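Local atomic coordinates of putative polysaccharide binding proteins (DUF1812) (Bacteroides thetaiotaomicron VPI-5482, PDB entry 3GF8), a protein that probably serves in fimbrial assembly as a lipid-attached outer-membrane component of the FimB/Mfa2 family, and has been proposed to bind polysaccharide. Residues V39-F44 with M68-P73; Y77-W82 with Q139-N144; M120-Y125 with R147-V152; L106-E111 with D191-R196. One frame throughout, in Å; residues are numbered along the deposited sequence.

Contact 1: residues V39-F44 with M68-P73; sequences VELYVF and MEVELP
Val39, Leu41 and Val43 on one side and Met68, Val70 and Leu72 on the other meet across the interior of a beta sandwich, the kind of fold expected in the transthyretin clan. The axes of strands 39-44 and 68-70 run 10.3 Å apart and cross at -24°, so no backbone bond spans the gap and alternate side chains fill it. Met68, a selenomethionine, reaches across with CG anti to its backbone N (chi1 176°) and then bends at SE. The bend brings CE tip to tip with CG2 of Val39, while SE itself lies obliquely against Leu41, 3.8 Å from Leu41 CB. Leu41 is thus touched twice, because its CD2 methyl also meets CG2 of Val70 at 3.7 Å, the two side chains crossing at about a right angle. Further along, Val43 and Leu72 approach end-on. Val18 of strand 16-21 packs on both Leu41 and Val70, and Phe79 on both Val43 and Leu72, continuing the buried apolar layer. Glu40 and Tyr42 lie on the other face of strand 39-44, where Tyr42 OH donates to Glu40 OE1 over 2.5 Å, approaching from above the carboxylate plane.

Contact 2: residues Y77-W82 with Q139-N144; sequences YQFMAW and QTETIN
Phe79 and Ala81 face Ile143 and Glu141 across a beta sandwich, strand 77-82 lying over strand 139-144 with their axes 7.7 Å apart and crossing at -42°. No hydrogen bond joins the strands, which come nearest where the CA atoms of Met80 and Ile143 are 7.1 Å apart. Following the first strand, Phe79 comes first. With CG anti to its carbonyl carbon (chi1 -62°), its ring is carried along toward Glu141, whose CG approaches obliquely, 4.4 Å from Phe79 CE2. The other end of this side chain is met by the isoleucine, CD1 of Ile143 lying 4.1 Å from CB of Phe79. That same methyl also reaches the backbone, 4.2 Å from Met80 CA, while the Met80 side chain leaves on the far face of the strand. Ala81 follows; its single methyl faces CG2 of Ile143 at 4.3 Å, so the two branches of the isoleucine reach successive inward residues of the opposing strand. Val18 packs against both Phe79 and Ile143, and Leu41 also touches Ile143, closing the apolar interior round them. Glu141 is itself partly exposed, and its carboxylate is tied within its own strand: Gln139 NE2 donates to Glu141 OE2 over 2.6 Å, nearly along the C-O axis of the acceptor and within the plane of the amide.

Contact 3: residues M120-Y125 with R147-V152; sequences METLWY and RDTKIV
Trp124 and Arg147 form an antiparallel non-hydrogen-bonded pair, their CA atoms 4.4 Å apart, and next to it Asp148 N donates to Leu123 O over 2.9 Å in a nearly straight bond (171°). The following bond of this join is made by a side chain. Thr149 holds OG1 between its backbone N and carbonyl carbon (chi1 48°), which places the hydroxyl oxygen to accept from Leu123 N at 3.1 Å, while its CG2 rests on Leu123 CB. Arg147 runs out extended beside Trp124, CG over one face of the indole, which Thr122 CG2 shares toward the rim, with the guanidinium and ring planes 60° apart. Thr122 crosses this chain at about a right angle, its CG2 over the guanidinium face and 3.5 Å from Arg147 NE. The guanidinium is steadied from within its own segment, NE donating to Thr149 O at 3.0 Å. A water joins Thr122 OG1 to Thr149 OG1 and accepts a weak bond from Arg147 NH2. With an alanine at Arg147 the indole face would probably be less covered, Thr122 CG2 would lose the chain it packs on, and Thr149 O its NE donor. Asp148 OD2 comes 3.6 Å from Tyr125 CB, whereas OD1 is bonded to Asn185. The contact lies where strand 139-158 is interrupted, at the open end of its hairpin with strand 124-133. Leu123 packs on Tyr89 and Leu106 of two strands alongside, and Lys150 NZ, bonded to Arg147 O, also reaches Leu261 O in helix 257-263.

Contact 4: residues L106-E111 with D191-R196; sequences LKLKRE and DVLSFR
Leu108 O is gripped side-on by Arg110, which folds back over its own segment so that NE and NH2 both donate to this one oxygen, at 2.8 and 2.9 Å. Both bonds lie in the carbonyl plane and nearly in that of the guanidinium, which fixes the rotation of the group. The return is made by bends at chi2 and chi3 (-57° and -65°), after CG has been set between the backbone N and the carbonyl carbon. Held flat in this way, the guanidinium offers one face to Leu193, whose CD2 sits 4.0 Å above its centre, and the other to the Lys107 CD methylene. At the rim NH1 donates to a water that in turn donates to Asp191 OD2, each bond 2.7 Å long. The direct gap from Arg110 NH1 to Asp191 OD2, 4.2 Å, is beyond a salt bridge; the true ion pair is that of NH2 with Asp190. A leucine in place of Arg110 would probably leave Leu108 O without its two donors and Asp190 without its ionic mate. The rest of the contact is apolar. Leu108 CD2 meets Leu193 CD1 and comes obliquely to the Phe195 ring, 3.5 Å from CE2. Ile116 packs on Leu108, Arg110 and Phe195 together. Strand 105-108, central in a three-stranded antiparallel sheet, is thereby joined through side chains to strand 193-195 of a second, mixed sheet, sheet-to-sheet packing in keeping with the beta-rich fold of the fimbrillin superfamily.

How the contacts relate
Contacts 1 and 2 are neighbours, centres about 8 Å apart, joined by strand pairing of 38-44 with 75-83; contact 1 closes along the chain before contact 2 opens. Contact 3 lies about 20 Å from contact 2, centre to centre, and uses the same long strand 139-158, their segments alternating in sequence. Contact 4, again centre to centre, is about 14 Å from contact 3, whose segments are nested within the loop it closes, and about 30 Å from contact 1. Trp82 packs on Tyr125 and Leu106, and Met120 on Leu108, linking contacts 2, 3 and 4. Strand 139-158 thus carries the chain from the sandwich of contacts 1 and 2 through the centre of this elongated molecule.

Contact 1: residues V39-F44 with M68-P73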
# COMPACT_ATOMS: atom_id res chain seq x y z
N VAL A 39 -15.93 2.04 -1.06
CA VAL A 39 -15.64 1.13 -2.16
C VAL A 39 -16.16 1.80 -3.42
O VAL A 39 -17.19 2.50 -3.37
CB VAL A 39 -16.26 -0.25 -1.93
CG1 VAL A 39 -15.57 -0.95 -0.77
CG2 VAL A 39 -17.81 -0.13 -1.61
N GLU A 40 -15.46 1.63 -4.53
CA GLU A 40 -15.95 2.10 -5.80
C GLU A 40 -15.76 0.99 -6.81
O GLU A 40 -14.62 0.62 -7.16
CB GLU A 40 -15.26 3.38 -6.19
CG GLU A 40 -15.78 4.03 -7.51
CD GLU A 40 -15.23 5.46 -7.72
OE1 GLU A 40 -14.02 5.64 -8.04
OE2 GLU A 40 -16.01 6.40 -7.53
N LEU A 41 -16.89 0.43 -7.24
CA LEU A 41 -16.92 -0.72 -8.16
C LEU A 41 -16.93 -0.20 -9.60
O LEU A 41 -17.73 0.66 -9.94
CB LEU A 41 -18.17 -1.58 -7.92
CG LEU A 41 -18.24 -2.94 -8.63
CD1 LEU A 41 -17.36 -3.96 -7.95
CD2 LEU A 41 -19.68 -3.45 -8.72
N TYR A 42 -16.06 -0.75 -10.43
CA TYR A 42 -16.02 -0.43 -11.85
C TYR A 42 -16.60 -1.64 -12.62
O TYR A 42 -16.18 -2.78 -12.36
CB TYR A 42 -14.56 -0.11 -12.25
CG TYR A 42 -14.12 1.25 -11.73
CD1 TYR A 42 -13.80 1.44 -10.40
CD2 TYR A 42 -14.09 2.37 -12.58
CE1 TYR A 42 -13.46 2.72 -9.91
CE2 TYR A 42 -13.72 3.62 -12.11
CZ TYR A 42 -13.41 3.79 -10.77
OH TYR A 42 -13.05 5.04 -10.31
N VAL A 43 -17.52 -1.40 -13.54
CA VAL A 43 -18.18 -2.46 -14.31
C VAL A 43 -17.92 -2.30 -15.80
O VAL A 43 -18.12 -1.23 -16.37
CB VAL A 43 -19.68 -2.51 -14.06
CG1 VAL A 43 -20.34 -3.64 -14.91
CG2 VAL A 43 -19.96 -2.73 -12.58
N PHE A 44 -17.42 -3.36 -16.42
CA PHE A 44 -17.09 -3.38 -17.82
C PHE A 44 -17.88 -4.54 -18.45
O PHE A 44 -18.21 -5.51 -17.78
CB PHE A 44 -15.58 -3.62 -17.99
CG PHE A 44 -14.73 -2.51 -17.43
CD1 PHE A 44 -14.36 -2.52 -16.10
CD2 PHE A 44 -14.31 -1.47 -18.24
CE1 PHE A 44 -13.57 -1.48 -15.59
CE2 PHE A 44 -13.52 -0.44 -17.73
CZ PHE A 44 -13.16 -0.45 -16.40
N MSE A 68 -23.24 -4.64 -1.80
CA MSE A 68 -23.60 -3.61 -2.75
C MSE A 68 -24.62 -4.17 -3.74
O MSE A 68 -24.39 -5.19 -4.37
CB MSE A 68 -22.38 -3.11 -3.50
CG MSE A 68 -22.70 -2.09 -4.58
SE MSE A 68 -21.13 -1.38 -5.48
CE MSE A 68 -20.67 -0.04 -4.15
N GLU A 69 -25.74 -3.48 -3.88
CA GLU A 69 -26.76 -3.87 -4.84
C GLU A 69 -26.46 -3.24 -6.20
O GLU A 69 -26.44 -2.03 -6.32
CB GLU A 69 -28.14 -3.45 -4.29
CG GLU A 69 -28.61 -4.31 -3.07
N VAL A 70 -26.21 -4.06 -7.21
CA VAL A 70 -25.80 -3.56 -8.52
C VAL A 70 -26.90 -3.84 -9.58
O VAL A 70 -27.13 -5.00 -9.91
CB VAL A 70 -24.45 -4.24 -8.97
CG1 VAL A 70 -24.05 -3.82 -10.39
CG2 VAL A 70 -23.29 -3.97 -7.96
N GLU A 71 -27.58 -2.81 -10.10
CA GLU A 71 -28.58 -2.98 -11.17
C GLU A 71 -27.88 -3.23 -12.50
O GLU A 71 -27.18 -2.36 -13.00
CB GLU A 71 -29.48 -1.74 -11.30
CG GLU A 71 -30.42 -1.75 -12.53
CD GLU A 71 -31.49 -2.81 -12.43
OE1 GLU A 71 -32.05 -2.98 -11.33
OE2 GLU A 71 -31.78 -3.47 -13.46
N LEU A 72 -28.08 -4.40 -13.06
CA LEU A 72 -27.33 -4.82 -14.22
C LEU A 72 -28.23 -5.68 -15.08
O LEU A 72 -29.03 -6.49 -14.57
CB LEU A 72 -26.10 -5.63 -13.76
CG LEU A 72 -24.78 -5.38 -14.51
CD1 LEU A 72 -24.54 -3.91 -14.59
CD2 LEU A 72 -23.58 -6.06 -13.86
N PRO A 73 -28.15 -5.51 -16.40
CA PRO A 73 -28.93 -6.43 -17.24
C PRO A 73 -28.32 -7.81 -17.23
O PRO A 73 -27.18 -7.99 -16.84
CB PRO A 73 -28.81 -5.82 -18.63
CG PRO A 73 -28.20 -4.48 -18.42
CD PRO A 73 -27.41 -4.53 -17.19

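Contact 2: residues Y77-W82 with Q139-N144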
# COMPACT_ATOMS: atom_id res chain seq x y z
N TYR A 77 -19.79 -9.67 -17.63
CA TYR A 77 -19.12 -8.44 -17.23
C TYR A 77 -17.78 -8.76 -16.57
O TYR A 77 -17.55 -9.88 -16.15
CB TYR A 77 -19.98 -7.69 -16.21
CG TYR A 77 -21.38 -7.44 -16.69
CD1 TYR A 77 -21.68 -6.35 -17.50
CD2 TYR A 77 -22.40 -8.31 -16.35
CE1 TYR A 77 -22.98 -6.13 -17.95
CE2 TYR A 77 -23.69 -8.09 -16.77
CZ TYR A 77 -23.98 -7.03 -17.58
OH TYR A 77 -25.27 -6.85 -17.98
N GLN A 78 -16.91 -7.76 -16.49
CA GLN A 78 -15.82 -7.80 -15.53
C GLN A 78 -16.00 -6.71 -14.51
O GLN A 78 -16.41 -5.61 -14.85
CB GLN A 78 -14.49 -7.66 -16.22
CG GLN A 78 -14.23 -8.78 -17.18
CD GLN A 78 -12.85 -8.71 -17.75
OE1 GLN A 78 -12.51 -7.79 -18.49
NE2 GLN A 78 -12.04 -9.72 -17.43
N PHE A 79 -15.76 -7.04 -13.24
CA PHE A 79 -15.80 -6.06 -12.16
C PHE A 79 -14.41 -5.96 -11.57
O PHE A 79 -13.66 -6.96 -11.52
CB PHE A 79 -16.71 -6.44 -10.98
CG PHE A 79 -18.20 -6.62 -11.29
CD1 PHE A 79 -18.77 -6.31 -12.51
CD2 PHE A 79 -19.05 -7.09 -10.26
CE1 PHE A 79 -20.15 -6.51 -12.73
CE2 PHE A 79 -20.39 -7.29 -10.45
CZ PHE A 79 -20.96 -6.98 -11.70
N MSE A 80 -14.10 -4.77 -11.09
CA MSE A 80 -12.95 -4.54 -10.23
C MSE A 80 -13.31 -3.37 -9.34
O MSE A 80 -14.37 -2.79 -9.51
CB MSE A 80 -11.63 -4.37 -11.03
CG MSE A 80 -11.56 -3.27 -12.06
SE MSE A 80 -11.23 -1.55 -11.30
CE MSE A 80 -9.48 -1.81 -10.43
N ALA A 81 -12.46 -3.04 -8.37
CA ALA A 81 -12.76 -1.90 -7.52
C ALA A 81 -11.50 -1.20 -7.02
O ALA A 81 -10.42 -1.77 -7.06
CB ALA A 81 -13.63 -2.32 -6.36
N TRP A 82 -11.67 0.06 -6.61
CA TRP A 82 -10.71 0.76 -5.77
C TRP A 82 -11.48 1.15 -4.52
O TRP A 82 -12.63 1.60 -4.58
CB TRP A 82 -10.18 2.02 -6.43
CG TRP A 82 -9.20 1.81 -7.52
CD1 TRP A 82 -9.40 2.03 -8.86
CD2 TRP A 82 -7.85 1.35 -7.38
NE1 TRP A 82 -8.24 1.72 -9.55
CE2 TRP A 82 -7.28 1.31 -8.67
CE3 TRP A 82 -7.05 0.97 -6.28
CZ2 TRP A 82 -5.97 0.90 -8.90
CZ3 TRP A 82 -5.76 0.57 -6.50
CH2 TRP A 82 -5.22 0.54 -7.79
N GLN A 139 -27.86 -13.61 -6.92
CA GLN A 139 -26.45 -13.91 -7.08
C GLN A 139 -25.63 -12.86 -6.32
O GLN A 139 -25.94 -11.66 -6.39
CB GLN A 139 -26.16 -13.84 -8.57
CG GLN A 139 -24.82 -14.23 -9.01
CD GLN A 139 -24.76 -14.44 -10.51
OE1 GLN A 139 -25.68 -15.00 -11.11
NE2 GLN A 139 -23.67 -13.99 -11.13
N THR A 140 -24.57 -13.31 -5.65
CA THR A 140 -23.62 -12.41 -4.99
C THR A 140 -22.18 -12.68 -5.47
O THR A 140 -21.66 -13.77 -5.27
CB THR A 140 -23.68 -12.59 -3.48
OG1 THR A 140 -24.99 -12.25 -3.02
CG2 THR A 140 -22.65 -11.71 -2.74
N GLU A 141 -21.52 -11.67 -6.04
CA GLU A 141 -20.11 -11.81 -6.41
C GLU A 141 -19.23 -11.30 -5.25
O GLU A 141 -19.68 -10.51 -4.40
CB GLU A 141 -19.81 -11.02 -7.68
CG GLU A 141 -20.74 -11.34 -8.85
CD GLU A 141 -20.52 -12.72 -9.44
OE1 GLU A 141 -19.38 -13.25 -9.34
OE2 GLU A 141 -21.49 -13.26 -9.99
N THR A 142 -17.99 -11.73 -5.21
CA THR A 142 -17.06 -11.27 -4.18
C THR A 142 -15.85 -10.54 -4.77
O THR A 142 -15.11 -11.09 -5.62
CB THR A 142 -16.51 -12.44 -3.35
OG1 THR A 142 -17.59 -13.23 -2.84
CG2 THR A 142 -15.66 -11.92 -2.18
N ILE A 143 -15.62 -9.32 -4.31
CA ILE A 143 -14.39 -8.59 -4.63
C ILE A 143 -13.34 -8.81 -3.54
O ILE A 143 -13.59 -8.65 -2.36
CB ILE A 143 -14.62 -7.10 -4.87
CG1 ILE A 143 -15.49 -6.91 -6.13
CG2 ILE A 143 -13.28 -6.40 -5.13
CD1 ILE A 143 -14.67 -7.21 -7.48
N ASN A 144 -12.15 -9.23 -3.97
CA ASN A 144 -11.04 -9.42 -3.07
C ASN A 144 -10.09 -8.21 -3.04
O ASN A 144 -9.58 -7.80 -4.07
CB ASN A 144 -10.25 -10.66 -3.44
CG ASN A 144 -9.20 -10.98 -2.44
OD1 ASN A 144 -9.49 -11.13 -1.26
ND2 ASN A 144 -7.95 -11.00 -2.88

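Contact 3: residues M120-Y125 with R147-V152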
# COMPACT_ATOMS: atom_id res chain seq x y z
N MSE A 120 -1.41 9.30 3.60
CA MSE A 120 -2.53 9.05 2.69
C MSE A 120 -3.63 8.22 3.34
O MSE A 120 -3.35 7.31 4.10
CB MSE A 120 -2.08 8.27 1.47
CG MSE A 120 -1.44 9.09 0.46
SE MSE A 120 0.43 8.87 0.64
CE MSE A 120 0.51 7.35 -0.38
N GLU A 121 -4.88 8.52 3.00
CA GLU A 121 -5.98 7.59 3.31
C GLU A 121 -5.69 6.25 2.63
O GLU A 121 -5.16 6.18 1.48
CB GLU A 121 -7.34 8.17 2.89
CG GLU A 121 -7.62 8.21 1.39
CD GLU A 121 -7.07 9.41 0.64
OE1 GLU A 121 -6.24 10.16 1.18
OE2 GLU A 121 -7.47 9.62 -0.53
N THR A 122 -5.96 5.19 3.38
CA THR A 122 -5.55 3.85 3.01
C THR A 122 -6.31 3.43 1.77
O THR A 122 -7.52 3.69 1.63
CB THR A 122 -5.79 2.86 4.15
OG1 THR A 122 -4.93 3.22 5.22
CG2 THR A 122 -5.50 1.40 3.71
N LEU A 123 -5.53 2.85 0.85
CA LEU A 123 -5.98 2.48 -0.46
C LEU A 123 -5.97 0.95 -0.63
O LEU A 123 -4.96 0.31 -0.33
CB LEU A 123 -5.07 3.10 -1.51
CG LEU A 123 -5.49 2.84 -2.95
CD1 LEU A 123 -6.80 3.59 -3.23
CD2 LEU A 123 -4.37 3.27 -3.89
N TRP A 124 -7.10 0.40 -1.09
CA TRP A 124 -7.18 -1.03 -1.44
C TRP A 124 -7.56 -1.22 -2.91
O TRP A 124 -8.38 -0.47 -3.45
CB TRP A 124 -8.23 -1.79 -0.60
CG TRP A 124 -7.96 -1.94 0.86
CD1 TRP A 124 -7.38 -3.01 1.48
CD2 TRP A 124 -8.30 -1.01 1.91
NE1 TRP A 124 -7.33 -2.80 2.85
CE2 TRP A 124 -7.88 -1.58 3.13
CE3 TRP A 124 -8.91 0.25 1.93
CZ2 TRP A 124 -8.03 -0.92 4.36
CZ3 TRP A 124 -9.07 0.90 3.16
CH2 TRP A 124 -8.64 0.30 4.35
N TYR A 125 -6.96 -2.25 -3.52
CA TYR A 125 -7.23 -2.65 -4.90
C TYR A 125 -8.14 -3.86 -4.90
O TYR A 125 -7.94 -4.81 -4.14
CB TYR A 125 -5.92 -2.96 -5.61
CG TYR A 125 -6.12 -3.61 -6.95
CD1 TYR A 125 -6.51 -2.85 -8.05
CD2 TYR A 125 -5.94 -4.98 -7.12
CE1 TYR A 125 -6.72 -3.45 -9.29
CE2 TYR A 125 -6.13 -5.59 -8.36
CZ TYR A 125 -6.54 -4.82 -9.44
OH TYR A 125 -6.75 -5.41 -10.65
N ARG A 147 -4.23 -4.44 0.04
CA ARG A 147 -3.82 -3.16 0.54
C ARG A 147 -2.61 -2.70 -0.19
O ARG A 147 -1.64 -3.44 -0.32
CB ARG A 147 -3.56 -3.17 2.04
CG ARG A 147 -3.32 -1.79 2.58
CD ARG A 147 -3.46 -1.69 4.10
NE ARG A 147 -2.73 -0.53 4.60
CZ ARG A 147 -2.66 -0.17 5.87
NH1 ARG A 147 -3.25 -0.89 6.81
NH2 ARG A 147 -2.00 0.92 6.20
N ASP A 148 -2.67 -1.45 -0.68
CA ASP A 148 -1.61 -0.91 -1.53
C ASP A 148 -0.72 0.13 -0.82
O ASP A 148 0.43 0.37 -1.23
CB ASP A 148 -2.24 -0.25 -2.77
CG ASP A 148 -2.52 -1.24 -3.90
OD1 ASP A 148 -2.16 -2.44 -3.81
OD2 ASP A 148 -3.09 -0.80 -4.92
N THR A 149 -1.27 0.77 0.20
CA THR A 149 -0.53 1.77 0.94
C THR A 149 0.12 1.12 2.17
O THR A 149 -0.48 0.24 2.82
CB THR A 149 -1.42 2.94 1.32
OG1 THR A 149 -2.64 2.46 1.88
CG2 THR A 149 -1.73 3.79 0.09
N LYS A 150 1.35 1.53 2.45
CA LYS A 150 2.18 0.87 3.44
C LYS A 150 2.72 1.92 4.45
O LYS A 150 3.32 2.94 4.08
CB LYS A 150 3.32 0.13 2.73
CG LYS A 150 2.84 -0.83 1.67
CD LYS A 150 2.09 -2.06 2.28
CE LYS A 150 1.13 -2.70 1.29
NZ LYS A 150 0.56 -4.02 1.79
N ILE A 151 2.50 1.65 5.72
CA ILE A 151 2.90 2.56 6.76
C ILE A 151 4.13 1.94 7.41
O ILE A 151 4.19 0.73 7.64
CB ILE A 151 1.74 2.78 7.73
CG1 ILE A 151 0.61 3.52 6.98
CG2 ILE A 151 2.23 3.58 8.94
CD1 ILE A 151 -0.58 3.83 7.78
N VAL A 152 5.14 2.76 7.65
CA VAL A 152 6.38 2.27 8.26
C VAL A 152 6.82 3.23 9.36
O VAL A 152 6.83 4.44 9.15
CB VAL A 152 7.53 2.08 7.26
CG1 VAL A 152 7.04 1.48 5.97
CG2 VAL A 152 8.20 3.36 6.98
O HOH W 1 -2.26 3.20 4.49

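Contact 4: residues L106-E111 with D191-R196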
# COMPACT_ATOMS: atom_id res chain seq x y z
N LEU A 106 -4.75 5.04 -11.53
CA LEU A 106 -4.84 5.77 -10.28
C LEU A 106 -3.46 6.37 -10.09
O LEU A 106 -2.44 5.69 -10.24
CB LEU A 106 -5.24 4.83 -9.16
CG LEU A 106 -5.41 5.39 -7.73
CD1 LEU A 106 -6.43 4.61 -6.94
CD2 LEU A 106 -4.11 5.40 -7.01
N LYS A 107 -3.42 7.67 -9.81
CA LYS A 107 -2.14 8.33 -9.61
C LYS A 107 -2.15 9.07 -8.28
O LYS A 107 -3.07 9.82 -7.99
CB LYS A 107 -1.82 9.25 -10.78
CG LYS A 107 -0.50 9.94 -10.61
CD LYS A 107 -0.20 10.93 -11.71
CE LYS A 107 0.66 10.30 -12.80
NZ LYS A 107 0.91 11.24 -13.92
N LEU A 108 -1.15 8.81 -7.44
CA LEU A 108 -0.97 9.60 -6.21
C LEU A 108 -0.66 11.04 -6.62
O LEU A 108 0.20 11.26 -7.47
CB LEU A 108 0.19 9.04 -5.37
CG LEU A 108 0.61 9.74 -4.08
CD1 LEU A 108 -0.51 9.76 -3.05
CD2 LEU A 108 1.91 9.07 -3.49
N LYS A 109 -1.39 12.00 -6.05
CA LYS A 109 -1.18 13.39 -6.36
C LYS A 109 0.15 13.85 -5.81
O LYS A 109 0.53 13.47 -4.68
CB LYS A 109 -2.31 14.24 -5.75
CG LYS A 109 -3.69 14.00 -6.42
CD LYS A 109 -4.70 14.96 -5.82
CE LYS A 109 -6.12 14.70 -6.22
NZ LYS A 109 -7.05 15.35 -5.25
N ARG A 110 0.86 14.64 -6.60
CA ARG A 110 2.11 15.28 -6.18
C ARG A 110 2.26 16.68 -6.79
O ARG A 110 1.69 17.01 -7.81
CB ARG A 110 3.34 14.43 -6.48
CG ARG A 110 3.83 14.46 -7.96
CD ARG A 110 2.72 14.03 -8.94
NE ARG A 110 2.32 12.64 -8.76
CZ ARG A 110 2.83 11.60 -9.42
NH1 ARG A 110 3.79 11.78 -10.33
NH2 ARG A 110 2.40 10.35 -9.18
N GLU A 111 3.06 17.49 -6.13
CA GLU A 111 3.49 18.78 -6.63
C GLU A 111 4.75 18.62 -7.46
O GLU A 111 5.32 17.54 -7.49
CB GLU A 111 3.87 19.62 -5.44
CG GLU A 111 2.74 19.99 -4.51
CD GLU A 111 3.26 20.96 -3.42
OE1 GLU A 111 4.50 20.91 -3.12
OE2 GLU A 111 2.43 21.76 -2.89
N ASP A 191 7.14 9.38 -12.45
CA ASP A 191 8.31 9.97 -11.81
C ASP A 191 8.63 9.23 -10.55
O ASP A 191 7.76 8.61 -9.96
CB ASP A 191 8.04 11.42 -11.45
CG ASP A 191 7.94 12.29 -12.67
OD1 ASP A 191 8.83 12.16 -13.53
OD2 ASP A 191 6.98 13.07 -12.80
N VAL A 192 9.91 9.32 -10.14
CA VAL A 192 10.33 8.88 -8.81
C VAL A 192 9.94 9.91 -7.75
O VAL A 192 10.25 11.10 -7.86
CB VAL A 192 11.86 8.66 -8.77
CG1 VAL A 192 12.36 8.28 -7.34
CG2 VAL A 192 12.24 7.61 -9.81
N LEU A 193 9.27 9.41 -6.71
CA LEU A 193 8.80 10.22 -5.62
C LEU A 193 9.69 10.01 -4.37
O LEU A 193 10.28 8.92 -4.20
CB LEU A 193 7.33 9.88 -5.30
CG LEU A 193 6.30 9.96 -6.42
CD1 LEU A 193 4.93 9.55 -5.90
CD2 LEU A 193 6.26 11.36 -7.12
N SER A 194 9.80 11.07 -3.57
CA SER A 194 10.46 11.09 -2.26
C SER A 194 9.39 11.15 -1.16
O SER A 194 8.74 12.17 -0.95
CB SER A 194 11.38 12.32 -2.17
OG SER A 194 12.09 12.37 -0.92
N PHE A 195 9.14 10.01 -0.52
CA PHE A 195 8.19 9.96 0.57
C PHE A 195 8.94 10.32 1.82
O PHE A 195 9.99 9.73 2.09
CB PHE A 195 7.57 8.58 0.72
CG PHE A 195 6.75 8.14 -0.48
CD1 PHE A 195 7.37 7.56 -1.58
CD2 PHE A 195 5.37 8.29 -0.50
CE1 PHE A 195 6.62 7.15 -2.68
CE2 PHE A 195 4.61 7.87 -1.59
CZ PHE A 195 5.24 7.30 -2.68
N ARG A 196 8.41 11.27 2.58
CA ARG A 196 9.08 11.78 3.76
C ARG A 196 8.18 11.76 4.95
O ARG A 196 7.00 11.66 4.78
CB ARG A 196 9.50 13.22 3.50
CG ARG A 196 10.46 13.27 2.37
CD ARG A 196 11.01 14.63 2.11
NE ARG A 196 11.87 14.52 0.94
CZ ARG A 196 12.68 15.47 0.50
NH1 ARG A 196 12.77 16.60 1.15
NH2 ARG A 196 13.42 15.27 -0.58
O HOH W 2 4.77 13.97 -11.64